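Local structure of Iron(III) ABC transporter, periplasmic iron-compound-binding protein (Vibrio cholerae, 3TEF) at residues G11-E16 with K91-L96; G112-T117 with A143-I148; G173-S176 with Y182-F185; E189-S194 with R209-K214. The protein probably captures iron(III)-loaded catecholate siderophores in the periplasm and delivers them to an ABC transporter for uptake. One frame throughout, in Å; residues are numbered along the deposited sequence.

The four contacts follow one another along the chain without interleaving, and run from one lobe of the binding protein to the other. Contact 1 lies in the N-terminal lobe, between a hairpin strand and helix 93-99. Contact 4 lies about 40 Å away centre to centre, in the lobe of the mixed sheet. Contacts 2 and 3, their centres about 11 Å apart, touch through Trp114 with Asp184 and Phe145 with Phe185. Contacts 3 and 4, about 14 Å apart, meet through Ala174 and Glu189. Contact 2 includes helix 131-154, which carries the chain from lobe to lobe; contacts 2 and 3 thus join it to the second lobe, consistent with this family's rigid two-lobed build.

Contact 1 of 4, residues G11-E16 with K91-L96; sequences GKTTLE and KSYDEL
Tyr93 OH is approached by three oxygens: Thr13 OG1 at 2.9 Å, a water at 2.6 Å, and the backbone carbonyl O of Thr102, to which it is hydrogen-bonded. The same water donates to Lys12 O over 2.8 Å, so a water bridge links the phenol to the backbone of strand 11-16. Around the Tyr93 ring, Thr13 OG1 lies at the edge near the ring plane and the water lies in that plane. The tyrosine reaches so far because its CG is anti to the backbone N (chi1 -178°), which carries the ring outward from helix 93-99. The Thr13 rotamer sets OG1 beside the backbone N, where it meets Tyr93 OH. Thr13 OG1 is also hydrogen-bonded to Thr102 O, at the start of strand 102-104. His8, on the partner strand 3-8 of the antiparallel hairpin, brings its ring against Tyr93 with the planes at about 55°. Only 73 Å² is buried between the two segments. With so little surface involved, the link between hairpin and helix is mainly polar: two hydroxyls share one carbonyl acceptor, and a water extends the network to the strand backbone.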
loop_
_atom_site.group_PDB
_atom_site.type_symbol
_atom_site.label_atom_id
_atom_site.label_comp_id
_atom_site.label_asym_id
_atom_site.label_seq_id
_atom_site.Cartn_x
_atom_site.Cartn_y
_atom_site.Cartn_z
ATOM N N GLY A 11 -17.518 3.125 -6.221
ATOM C CA GLY A 11 -18.722 2.718 -6.921
ATOM C C GLY A 11 -18.493 1.691 -8.007
ATOM O O GLY A 11 -17.593 0.856 -7.897
ATOM N N LYS A 12 -19.317 1.752 -9.049
ATOM C CA LYS A 12 -19.266 0.797 -10.146
ATOM C C LYS A 12 -18.889 1.503 -11.438
ATOM O O LYS A 12 -19.383 2.590 -11.727
ATOM C CB LYS A 12 -20.622 0.096 -10.312
ATOM C CG LYS A 12 -20.999 -0.784 -9.129
ATOM C CD LYS A 12 -22.428 -1.290 -9.261
ATOM C CE LYS A 12 -23.418 -0.140 -9.310
ATOM N NZ LYS A 12 -24.816 -0.636 -9.280
ATOM N N THR A 13 -18.003 0.873 -12.207
ATOM C CA THR A 13 -17.583 1.404 -13.489
ATOM C C THR A 13 -17.731 0.333 -14.559
ATOM O O THR A 13 -17.256 -0.789 -14.389
ATOM C CB THR A 13 -16.109 1.843 -13.438
ATOM O OG1 THR A 13 -15.967 2.881 -12.454
ATOM C CG2 THR A 13 -15.651 2.349 -14.796
ATOM N N THR A 14 -18.373 0.689 -15.665
ATOM C CA THR A 14 -18.509 -0.234 -16.783
ATOM C C THR A 14 -17.656 0.231 -17.959
ATOM O O THR A 14 -17.658 1.409 -18.317
ATOM C CB THR A 14 -19.983 -0.374 -17.219
ATOM O OG1 THR A 14 -20.753 -0.888 -16.123
ATOM C CG2 THR A 14 -20.099 -1.316 -18.405
ATOM N N LEU A 15 -16.902 -0.696 -18.539
ATOM C CA LEU A 15 -16.093 -0.392 -19.708
ATOM C C LEU A 15 -15.858 -1.650 -20.527
ATOM O O LEU A 15 -15.952 -2.771 -20.020
ATOM C CB LEU A 15 -14.743 0.217 -19.303
ATOM C CG LEU A 15 -13.776 -0.743 -18.619
ATOM C CD1 LEU A 15 -12.326 -0.273 -18.800
ATOM C CD2 LEU A 15 -14.134 -0.910 -17.150
ATOM N N GLU A 16 -15.554 -1.453 -21.800
ATOM C CA GLU A 16 -15.145 -2.544 -22.670
ATOM C C GLU A 16 -13.826 -3.173 -22.206
ATOM O O GLU A 16 -12.881 -2.474 -21.829
ATOM C CB GLU A 16 -15.018 -2.024 -24.097
ATOM C CG GLU A 16 -14.482 -3.033 -25.094
ATOM C CD GLU A 16 -14.480 -2.483 -26.509
ATOM O OE1 GLU A 16 -15.482 -1.839 -26.892
ATOM O OE2 GLU A 16 -13.474 -2.683 -27.226
ATOM N N LYS A 91 -10.404 11.896 -4.235
ATOM C CA LYS A 91 -11.299 13.051 -4.165
ATOM C C LYS A 91 -11.563 13.605 -5.558
ATOM O O LYS A 91 -12.509 14.373 -5.763
ATOM C CB LYS A 91 -10.755 14.150 -3.246
ATOM C CG LYS A 91 -10.581 13.729 -1.791
ATOM C CD LYS A 91 -10.238 14.925 -0.893
ATOM C CE LYS A 91 -9.103 15.783 -1.462
ATOM N NZ LYS A 91 -7.772 15.071 -1.548
ATOM N N SER A 92 -10.724 13.212 -6.521
ATOM C CA SER A 92 -10.851 13.721 -7.880
ATOM C C SER A 92 -11.584 12.760 -8.784
ATOM O O SER A 92 -11.679 12.985 -9.984
ATOM C CB SER A 92 -9.476 14.029 -8.486
ATOM O OG SER A 92 -8.897 15.169 -7.878
ATOM N N TYR A 93 -12.083 11.673 -8.210
ATOM C CA TYR A 93 -12.769 10.657 -8.996
ATOM C C TYR A 93 -13.914 11.187 -9.855
ATOM O O TYR A 93 -14.069 10.778 -11.007
ATOM C CB TYR A 93 -13.303 9.560 -8.084
ATOM C CG TYR A 93 -13.990 8.449 -8.837
ATOM C CD1 TYR A 93 -13.268 7.390 -9.357
ATOM C CD2 TYR A 93 -15.372 8.458 -9.014
ATOM C CE1 TYR A 93 -13.892 6.357 -10.038
ATOM C CE2 TYR A 93 -16.009 7.429 -9.701
ATOM C CZ TYR A 93 -15.267 6.388 -10.203
ATOM O OH TYR A 93 -15.870 5.362 -10.888
ATOM N N ASP A 94 -14.740 12.066 -9.292
ATOM C CA ASP A 94 -15.919 12.516 -10.017
ATOM C C ASP A 94 -15.502 13.229 -11.292
ATOM O O ASP A 94 -16.104 13.017 -12.350
ATOM C CB ASP A 94 -16.819 13.407 -9.153
ATOM C CG ASP A 94 -16.073 14.587 -8.552
ATOM O OD1 ASP A 94 -14.824 14.520 -8.400
ATOM O OD2 ASP A 94 -16.730 15.589 -8.228
ATOM N N GLU A 95 -14.455 14.048 -11.187
ATOM C CA GLU A 95 -13.935 14.779 -12.336
ATOM C C GLU A 95 -13.296 13.848 -13.364
ATOM O O GLU A 95 -13.510 13.999 -14.571
ATOM C CB GLU A 95 -12.948 15.862 -11.888
ATOM C CG GLU A 95 -13.610 17.006 -11.153
ATOM C CD GLU A 95 -14.421 17.874 -12.089
ATOM O OE1 GLU A 95 -14.052 17.944 -13.282
ATOM O OE2 GLU A 95 -15.425 18.477 -11.644
ATOM N N LEU A 96 -12.523 12.873 -12.886
ATOM C CA LEU A 96 -11.868 11.939 -13.799
ATOM C C LEU A 96 -12.914 11.067 -14.496
ATOM O O LEU A 96 -12.759 10.711 -15.661
ATOM C CB LEU A 96 -10.855 11.065 -13.049
ATOM C CG LEU A 96 -9.614 11.741 -12.456
ATOM C CD1 LEU A 96 -8.876 10.770 -11.514
ATOM C CD2 LEU A 96 -8.648 12.265 -13.549
HETATM O O HOH W 1 -18.470 5.172 -11.088
#

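Contact 2 of 4, residues G112-T117 with A143-I148; sequences GYWEST and AQFKSI
An aromatic stack joins the start of helix 113-128 to the middle of helix 131-154, the long interlobe helix characteristic of this family of periplasmic binding proteins. Trp114 and Phe145, whose CA atoms lie 8.3 Å apart, carry most of the contact. The five-membered ring of Trp114 and the Phe145 ring form an offset stack, with centroids 4.0 Å apart and planes inclined by 13°. The shortest approach is Trp114 CD2 to Phe145 CE2 at 3.5 Å. A chi1 of 180° swings the indole away from its own N-H side and toward the long helix, and the tryptophan CB also takes part: it sits 3.9 Å from the Phe145 ring centroid and 13° off the normal, a CH-pi contact over the face. Phe185 stacks on Phe145 from the side away from Trp114, well displaced toward the CE1 edge. The indole is fixed further by a hydrogen bond from NE1 to Asp142 OD1, one helical turn before Phe145, and by an edge-to-face contact with Trp121. Tyr113 adds a lesser apolar touch, its ring edge presenting CD2 to Phe145 CZ at 4.3 Å. Gly112 is the N-cap of the helix that carries Trp114. On Tyr113 itself, Thr117 OG1 lies 3.3 Å above the ring plane, over its centre, and donates to Tyr113 O across 2.7 Å.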
loop_
_atom_site.group_PDB
_atom_site.type_symbol
_atom_site.label_atom_id
_atom_site.label_comp_id
_atom_site.label_asym_id
_atom_site.label_seq_id
_atom_site.Cartn_x
_atom_site.Cartn_y
_atom_site.Cartn_z
ATOM N N GLY A 112 -10.129 -5.825 5.425
ATOM C CA GLY A 112 -8.756 -6.257 5.623
ATOM C C GLY A 112 -7.923 -6.121 4.364
ATOM O O GLY A 112 -8.420 -6.295 3.250
ATOM N N TYR A 113 -6.641 -5.828 4.553
ATOM C CA TYR A 113 -5.739 -5.605 3.424
ATOM C C TYR A 113 -5.748 -6.729 2.377
ATOM O O TYR A 113 -5.934 -6.474 1.184
ATOM C CB TYR A 113 -4.305 -5.377 3.907
ATOM C CG TYR A 113 -3.346 -5.212 2.751
ATOM C CD1 TYR A 113 -3.196 -3.972 2.124
ATOM C CD2 TYR A 113 -2.604 -6.293 2.271
ATOM C CE1 TYR A 113 -2.336 -3.811 1.058
ATOM C CE2 TYR A 113 -1.732 -6.143 1.199
ATOM C CZ TYR A 113 -1.608 -4.897 0.600
ATOM O OH TYR A 113 -0.776 -4.719 -0.466
ATOM N N TRP A 114 -5.536 -7.968 2.804
ATOM C CA TRP A 114 -5.367 -9.043 1.820
ATOM C C TRP A 114 -6.661 -9.431 1.096
ATOM O O TRP A 114 -6.668 -9.592 -0.128
ATOM C CB TRP A 114 -4.635 -10.259 2.421
ATOM C CG TRP A 114 -4.424 -11.413 1.460
ATOM C CD1 TRP A 114 -4.705 -12.737 1.700
ATOM C CD2 TRP A 114 -3.909 -11.355 0.120
ATOM N NE1 TRP A 114 -4.400 -13.492 0.598
ATOM C CE2 TRP A 114 -3.904 -12.671 -0.390
ATOM C CE3 TRP A 114 -3.446 -10.316 -0.705
ATOM C CZ2 TRP A 114 -3.453 -12.987 -1.676
ATOM C CZ3 TRP A 114 -3.002 -10.624 -1.990
ATOM C CH2 TRP A 114 -3.013 -11.953 -2.464
ATOM N N GLU A 115 -7.765 -9.544 1.831
ATOM C CA GLU A 115 -9.039 -9.840 1.178
ATOM C C GLU A 115 -9.382 -8.755 0.161
ATOM O O GLU A 115 -9.795 -9.058 -0.954
ATOM C CB GLU A 115 -10.174 -10.005 2.196
ATOM C CG GLU A 115 -9.945 -11.106 3.225
ATOM C CD GLU A 115 -10.140 -12.502 2.663
ATOM O OE1 GLU A 115 -10.223 -12.640 1.421
ATOM O OE2 GLU A 115 -10.217 -13.462 3.467
ATOM N N SER A 116 -9.185 -7.492 0.527
ATOM C CA SER A 116 -9.508 -6.415 -0.399
ATOM C C SER A 116 -8.517 -6.312 -1.554
ATOM O O SER A 116 -8.914 -6.051 -2.685
ATOM C CB SER A 116 -9.683 -5.062 0.319
ATOM O OG SER A 116 -8.477 -4.630 0.917
ATOM N N THR A 117 -7.239 -6.556 -1.280
ATOM C CA THR A 117 -6.217 -6.513 -2.319
ATOM C C THR A 117 -6.455 -7.592 -3.391
ATOM O O THR A 117 -6.321 -7.335 -4.583
ATOM C CB THR A 117 -4.812 -6.628 -1.700
ATOM O OG1 THR A 117 -4.544 -5.454 -0.921
ATOM C CG2 THR A 117 -3.736 -6.782 -2.792
ATOM N N ALA A 143 -0.729 -18.303 0.034
ATOM C CA ALA A 143 -0.077 -19.333 0.835
ATOM C C ALA A 143 0.915 -18.717 1.810
ATOM O O ALA A 143 1.069 -19.190 2.939
ATOM C CB ALA A 143 0.608 -20.367 -0.059
ATOM N N GLN A 144 1.576 -17.655 1.358
ATOM C CA GLN A 144 2.538 -16.912 2.164
ATOM C C GLN A 144 1.860 -16.208 3.344
ATOM O O GLN A 144 2.336 -16.286 4.481
ATOM C CB GLN A 144 3.299 -15.909 1.288
ATOM C CG GLN A 144 4.223 -16.552 0.241
ATOM C CD GLN A 144 4.762 -15.559 -0.784
ATOM O OE1 GLN A 144 4.043 -14.675 -1.255
ATOM N NE2 GLN A 144 6.042 -15.698 -1.128
ATOM N N PHE A 145 0.756 -15.519 3.069
ATOM C CA PHE A 145 -0.057 -14.928 4.125
ATOM C C PHE A 145 -0.476 -15.978 5.142
ATOM O O PHE A 145 -0.362 -15.765 6.349
ATOM C CB PHE A 145 -1.311 -14.269 3.553
ATOM C CG PHE A 145 -1.113 -12.826 3.147
ATOM C CD1 PHE A 145 -1.160 -11.811 4.095
ATOM C CD2 PHE A 145 -0.889 -12.492 1.823
ATOM C CE1 PHE A 145 -0.979 -10.477 3.721
ATOM C CE2 PHE A 145 -0.710 -11.170 1.443
ATOM C CZ PHE A 145 -0.751 -10.160 2.391
ATOM N N LYS A 146 -0.980 -17.104 4.648
ATOM C CA LYS A 146 -1.528 -18.132 5.526
ATOM C C LYS A 146 -0.444 -18.692 6.443
ATOM O O LYS A 146 -0.683 -18.929 7.632
ATOM C CB LYS A 146 -2.166 -19.257 4.705
ATOM C CG LYS A 146 -3.380 -18.833 3.890
ATOM C CD LYS A 146 -4.532 -18.397 4.777
ATOM C CE LYS A 146 -5.739 -17.922 3.952
ATOM N NZ LYS A 146 -6.251 -18.965 3.008
ATOM N N SER A 147 0.744 -18.902 5.888
ATOM C CA SER A 147 1.848 -19.461 6.660
ATOM C C SER A 147 2.295 -18.508 7.772
ATOM O O SER A 147 2.482 -18.922 8.916
ATOM C CB SER A 147 3.021 -19.823 5.748
ATOM O OG SER A 147 3.567 -18.664 5.143
ATOM N N ILE A 148 2.445 -17.228 7.439
ATOM C CA ILE A 148 2.833 -16.229 8.431
ATOM C C ILE A 148 1.808 -16.123 9.548
ATOM O O ILE A 148 2.160 -16.071 10.728
ATOM C CB ILE A 148 2.980 -14.833 7.794
ATOM C CG1 ILE A 148 4.141 -14.824 6.801
ATOM C CG2 ILE A 148 3.155 -13.781 8.880
ATOM C CD1 ILE A 148 4.104 -13.662 5.826
#

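Contact 3 of 4, residues G173-S176 with Y182-F185; sequences GANS and YKDF
Ala174, Tyr182 and Lys183 supply most of the 210 Å² buried here. Ala174 lies against both of the others. Its CB meets Tyr182 CB at 3.7 Å, and its backbone N lies 3.5 Å from Tyr182 CD2, an oblique approach to the ring. Tyr182 CG is anti to its own carbonyl carbon (chi1 -56°), which runs the ring alongside the backbone at Gly173 and Ala174; Gly173 C comes within 3.6 Å of Tyr182 CD2. The phenol end is tied elsewhere, by a hydrogen bond to Ala159 O on strand 158-165.

Lys183 packs with its methylene chain. Extended beyond CG, it passes Ala174 O, to which CE approaches at 3.2 Å, and arrives at Asn175 with the two side chains crossing at about a right angle. NZ donates to Asn175 OD1 over 2.9 Å, nearly in line with the C=O bond (angle at oxygen 167°). The ammonium also binds the carbonyls of Asp110 and Ala109, so three oxygens hold it and the second lobe's turn is tied to the segment that precedes helix 113-128. Carbonyl dipoles turned toward NZ would be expected to favour its charged form.

Ser176 OG donates to Gly173 O over 2.6 Å, closing the turn through a side chain. Glu196 grips the backbone N of Gly173 and of Asn175 with its two carboxylate oxygens. The arrangement is a type I beta turn, Gly173 to Ser176, which leaves strand 168-172 and folds back against the short helix 180-184.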
loop_
_atom_site.group_PDB
_atom_site.type_symbol
_atom_site.label_atom_id
_atom_site.label_comp_id
_atom_site.label_asym_id
_atom_site.label_seq_id
_atom_site.Cartn_x
_atom_site.Cartn_y
_atom_site.Cartn_z
ATOM N N GLY A 173 -3.715 0.671 14.270
ATOM C CA GLY A 173 -4.146 -0.653 14.693
ATOM C C GLY A 173 -4.805 -1.480 13.601
ATOM O O GLY A 173 -4.602 -1.236 12.406
ATOM N N ALA A 174 -5.626 -2.447 14.015
ATOM C CA ALA A 174 -6.192 -3.430 13.092
ATOM C C ALA A 174 -7.151 -2.839 12.061
ATOM O O ALA A 174 -7.311 -3.385 10.969
ATOM C CB ALA A 174 -6.880 -4.549 13.869
ATOM N N ASN A 175 -7.804 -1.737 12.414
ATOM C CA ASN A 175 -8.787 -1.133 11.528
ATOM C C ASN A 175 -8.247 0.111 10.844
ATOM O O ASN A 175 -8.927 1.127 10.712
ATOM C CB ASN A 175 -10.074 -0.851 12.297
ATOM C CG ASN A 175 -10.720 -2.130 12.815
ATOM O OD1 ASN A 175 -10.876 -3.099 12.073
ATOM N ND2 ASN A 175 -11.069 -2.145 14.097
ATOM N N SER A 176 -7.007 -0.001 10.389
ATOM C CA SER A 176 -6.290 1.105 9.792
ATOM C C SER A 176 -5.733 0.675 8.442
ATOM O O SER A 176 -5.919 -0.470 8.004
ATOM C CB SER A 176 -5.121 1.507 10.690
ATOM O OG SER A 176 -4.073 0.553 10.578
ATOM N N TYR A 182 -2.455 -7.175 11.465
ATOM C CA TYR A 182 -3.288 -7.821 12.475
ATOM C C TYR A 182 -4.270 -8.818 11.874
ATOM O O TYR A 182 -4.429 -9.932 12.382
ATOM C CB TYR A 182 -4.012 -6.746 13.296
ATOM C CG TYR A 182 -3.013 -5.791 13.898
ATOM C CD1 TYR A 182 -2.197 -6.202 14.938
ATOM C CD2 TYR A 182 -2.829 -4.508 13.383
ATOM C CE1 TYR A 182 -1.251 -5.372 15.479
ATOM C CE2 TYR A 182 -1.865 -3.661 13.922
ATOM C CZ TYR A 182 -1.084 -4.102 14.971
ATOM O OH TYR A 182 -0.126 -3.289 15.537
ATOM N N LYS A 183 -4.924 -8.419 10.790
ATOM C CA LYS A 183 -5.980 -9.226 10.187
ATOM C C LYS A 183 -5.458 -10.323 9.260
ATOM O O LYS A 183 -6.089 -11.372 9.108
ATOM C CB LYS A 183 -6.987 -8.340 9.450
ATOM C CG LYS A 183 -7.656 -7.304 10.337
ATOM C CD LYS A 183 -8.886 -6.689 9.680
ATOM C CE LYS A 183 -9.499 -5.624 10.584
ATOM N NZ LYS A 183 -10.773 -5.084 10.029
ATOM N N ASP A 184 -4.312 -10.080 8.640
ATOM C CA ASP A 184 -3.770 -11.017 7.658
ATOM C C ASP A 184 -2.534 -11.741 8.133
ATOM O O ASP A 184 -2.374 -12.915 7.856
ATOM C CB ASP A 184 -3.470 -10.304 6.341
ATOM C CG ASP A 184 -4.688 -9.620 5.770
ATOM O OD1 ASP A 184 -5.778 -10.229 5.781
ATOM O OD2 ASP A 184 -4.564 -8.464 5.322
ATOM N N PHE A 185 -1.656 -11.041 8.838
ATOM C CA PHE A 185 -0.388 -11.621 9.246
ATOM C C PHE A 185 -0.457 -12.235 10.643
ATOM O O PHE A 185 0.483 -12.901 11.083
ATOM C CB PHE A 185 0.715 -10.569 9.159
ATOM C CG PHE A 185 1.120 -10.234 7.748
ATOM C CD1 PHE A 185 1.469 -11.235 6.854
ATOM C CD2 PHE A 185 1.137 -8.918 7.308
ATOM C CE1 PHE A 185 1.851 -10.936 5.555
ATOM C CE2 PHE A 185 1.516 -8.606 6.000
ATOM C CZ PHE A 185 1.881 -9.610 5.126
#

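Contact 4 of 4, residues E189-S194 with R209-K214; sequences ETVPVS and REHNPK
Val191 stands over one face of the His211 ring, the two side chains crossing at about a right angle. Its CG1 sits 3.6 Å above the imidazole plane, offset toward the rim on the side of CD2, and lies 4.0 Å from the ring centroid and 24° off the normal, which makes this a CH-pi contact. CG1 nearly eclipses the Val191 backbone N (chi1 13°), a rotation that suggests some torsional strain. The imidazole is held from its own helix by a hydrogen bond between ND1 and Tyr207 O, consistent with a proton on ND1, and the Tyr207 ring meets it obliquely.

Thr190 and Pro213 meet at a slant. The hydroxyl OG1 touches Pro213 CB at 3.4 Å, while CG2 is turned toward the helix end and comes 3.8 Å from His211 O. Helix 205-211 ends here: the chain leaves it at Asn212 with positive phi and enters strand 215-220 of the mixed sheet in the C-terminal lobe, while residues 189-194 form the loop after strand 188-189. Met160 of strand 158-165 touches Thr190, Val191, His211 and Pro213 alike.

Asp158 OD2 is hydrogen-bonded to both Thr190 OG1 and Lys214 N, a shared acceptor that joins the two segments. Lys214 doubles back so that its NZ donates to Asn212 O over 3.2 Å, with a C=O...N angle of 173°.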
loop_
_atom_site.group_PDB
_atom_site.type_symbol
_atom_site.label_atom_id
_atom_site.label_comp_id
_atom_site.label_asym_id
_atom_site.label_seq_id
_atom_site.Cartn_x
_atom_site.Cartn_y
_atom_site.Cartn_z
ATOM N N GLU A 189 -2.817 -6.652 18.579
ATOM C CA GLU A 189 -2.380 -5.299 18.907
ATOM C C GLU A 189 -1.802 -5.245 20.317
ATOM O O GLU A 189 -2.433 -5.715 21.267
ATOM C CB GLU A 189 -3.541 -4.317 18.805
ATOM C CG GLU A 189 -4.230 -4.232 17.453
ATOM C CD GLU A 189 -5.395 -3.251 17.492
ATOM O OE1 GLU A 189 -5.799 -2.873 18.604
ATOM O OE2 GLU A 189 -5.908 -2.847 16.435
ATOM N N THR A 190 -0.611 -4.670 20.462
ATOM C CA THR A 190 -0.048 -4.439 21.789
ATOM C C THR A 190 -1.062 -3.648 22.592
ATOM O O THR A 190 -1.481 -4.067 23.666
ATOM C CB THR A 190 1.271 -3.645 21.750
ATOM O OG1 THR A 190 2.232 -4.337 20.948
ATOM C CG2 THR A 190 1.832 -3.480 23.154
ATOM N N VAL A 191 -1.463 -2.498 22.065
ATOM C CA VAL A 191 -2.569 -1.760 22.659
ATOM C C VAL A 191 -3.664 -1.500 21.637
ATOM O O VAL A 191 -3.415 -0.941 20.570
ATOM C CB VAL A 191 -2.125 -0.439 23.355
ATOM C CG1 VAL A 191 -0.707 -0.061 22.981
ATOM C CG2 VAL A 191 -3.130 0.700 23.073
ATOM N N PRO A 192 -4.884 -1.957 21.948
ATOM C CA PRO A 192 -6.046 -1.710 21.097
ATOM C C PRO A 192 -6.221 -0.218 20.868
ATOM O O PRO A 192 -6.518 0.516 21.809
ATOM C CB PRO A 192 -7.204 -2.264 21.927
ATOM C CG PRO A 192 -6.579 -3.339 22.750
ATOM C CD PRO A 192 -5.211 -2.822 23.094
ATOM N N VAL A 193 -6.026 0.224 19.631
ATOM C CA VAL A 193 -6.170 1.636 19.304
ATOM C C VAL A 193 -7.634 1.997 19.028
ATOM O O VAL A 193 -7.920 2.913 18.252
ATOM C CB VAL A 193 -5.308 2.020 18.090
ATOM C CG1 VAL A 193 -3.849 1.618 18.318
ATOM C CG2 VAL A 193 -5.851 1.357 16.848
ATOM N N SER A 194 -8.547 1.265 19.668
ATOM C CA SER A 194 -9.988 1.541 19.596
ATOM C C SER A 194 -10.439 1.951 18.188
ATOM O O SER A 194 -9.930 1.426 17.192
ATOM C CB SER A 194 -10.390 2.608 20.626
ATOM O OG SER A 194 -10.307 2.117 21.957
ATOM N N ARG A 209 7.959 2.644 25.177
ATOM C CA ARG A 209 8.625 2.015 26.319
ATOM C C ARG A 209 7.628 1.542 27.376
ATOM O O ARG A 209 7.731 0.422 27.876
ATOM C CB ARG A 209 9.644 2.978 26.938
ATOM C CG ARG A 209 10.246 2.510 28.257
ATOM C CD ARG A 209 10.938 1.166 28.121
ATOM N NE ARG A 209 11.473 0.709 29.402
ATOM C CZ ARG A 209 10.947 -0.267 30.137
ATOM N NH1 ARG A 209 9.868 -0.916 29.716
ATOM N NH2 ARG A 209 11.506 -0.601 31.293
ATOM N N GLU A 210 6.663 2.395 27.710
ATOM C CA GLU A 210 5.682 2.077 28.744
ATOM C C GLU A 210 4.854 0.841 28.367
ATOM O O GLU A 210 4.657 -0.063 29.188
ATOM C CB GLU A 210 4.789 3.295 29.058
ATOM C CG GLU A 210 3.753 3.666 27.972
ATOM C CD GLU A 210 3.078 5.034 28.191
ATOM O OE1 GLU A 210 3.761 5.985 28.639
ATOM O OE2 GLU A 210 1.863 5.161 27.906
ATOM N N HIS A 211 4.389 0.793 27.120
ATOM C CA HIS A 211 3.553 -0.312 26.662
ATOM C C HIS A 211 4.355 -1.562 26.309
ATOM O O HIS A 211 3.812 -2.668 26.295
ATOM C CB HIS A 211 2.653 0.124 25.505
ATOM C CG HIS A 211 1.511 0.995 25.930
ATOM N ND1 HIS A 211 1.548 2.371 25.838
ATOM C CD2 HIS A 211 0.308 0.688 26.467
ATOM C CE1 HIS A 211 0.410 2.871 26.286
ATOM N NE2 HIS A 211 -0.359 1.872 26.674
ATOM N N ASN A 212 5.641 -1.383 26.023
ATOM C CA ASN A 212 6.557 -2.510 25.863
ATOM C C ASN A 212 6.052 -3.597 24.904
ATOM O O ASN A 212 5.737 -4.714 25.325
ATOM C CB ASN A 212 6.854 -3.119 27.239
ATOM C CG ASN A 212 8.074 -4.020 27.234
ATOM O OD1 ASN A 212 8.971 -3.869 26.403
ATOM N ND2 ASN A 212 8.115 -4.963 28.171
ATOM N N PRO A 213 5.980 -3.278 23.605
ATOM C CA PRO A 213 5.525 -4.269 22.620
ATOM C C PRO A 213 6.534 -5.408 22.471
ATOM O O PRO A 213 7.738 -5.191 22.634
ATOM C CB PRO A 213 5.462 -3.462 21.321
ATOM C CG PRO A 213 6.482 -2.377 21.514
ATOM C CD PRO A 213 6.410 -2.017 22.970
ATOM N N LYS A 214 6.047 -6.608 22.168
ATOM C CA LYS A 214 6.927 -7.746 21.918
ATOM C C LYS A 214 7.564 -7.633 20.539
ATOM O O LYS A 214 8.704 -8.058 20.316
ATOM C CB LYS A 214 6.148 -9.059 22.026
ATOM C CG LYS A 214 6.475 -9.892 23.262
ATOM C CD LYS A 214 5.599 -9.517 24.452
ATOM C CE LYS A 214 5.978 -8.166 25.048
ATOM N NZ LYS A 214 4.957 -7.687 26.034
#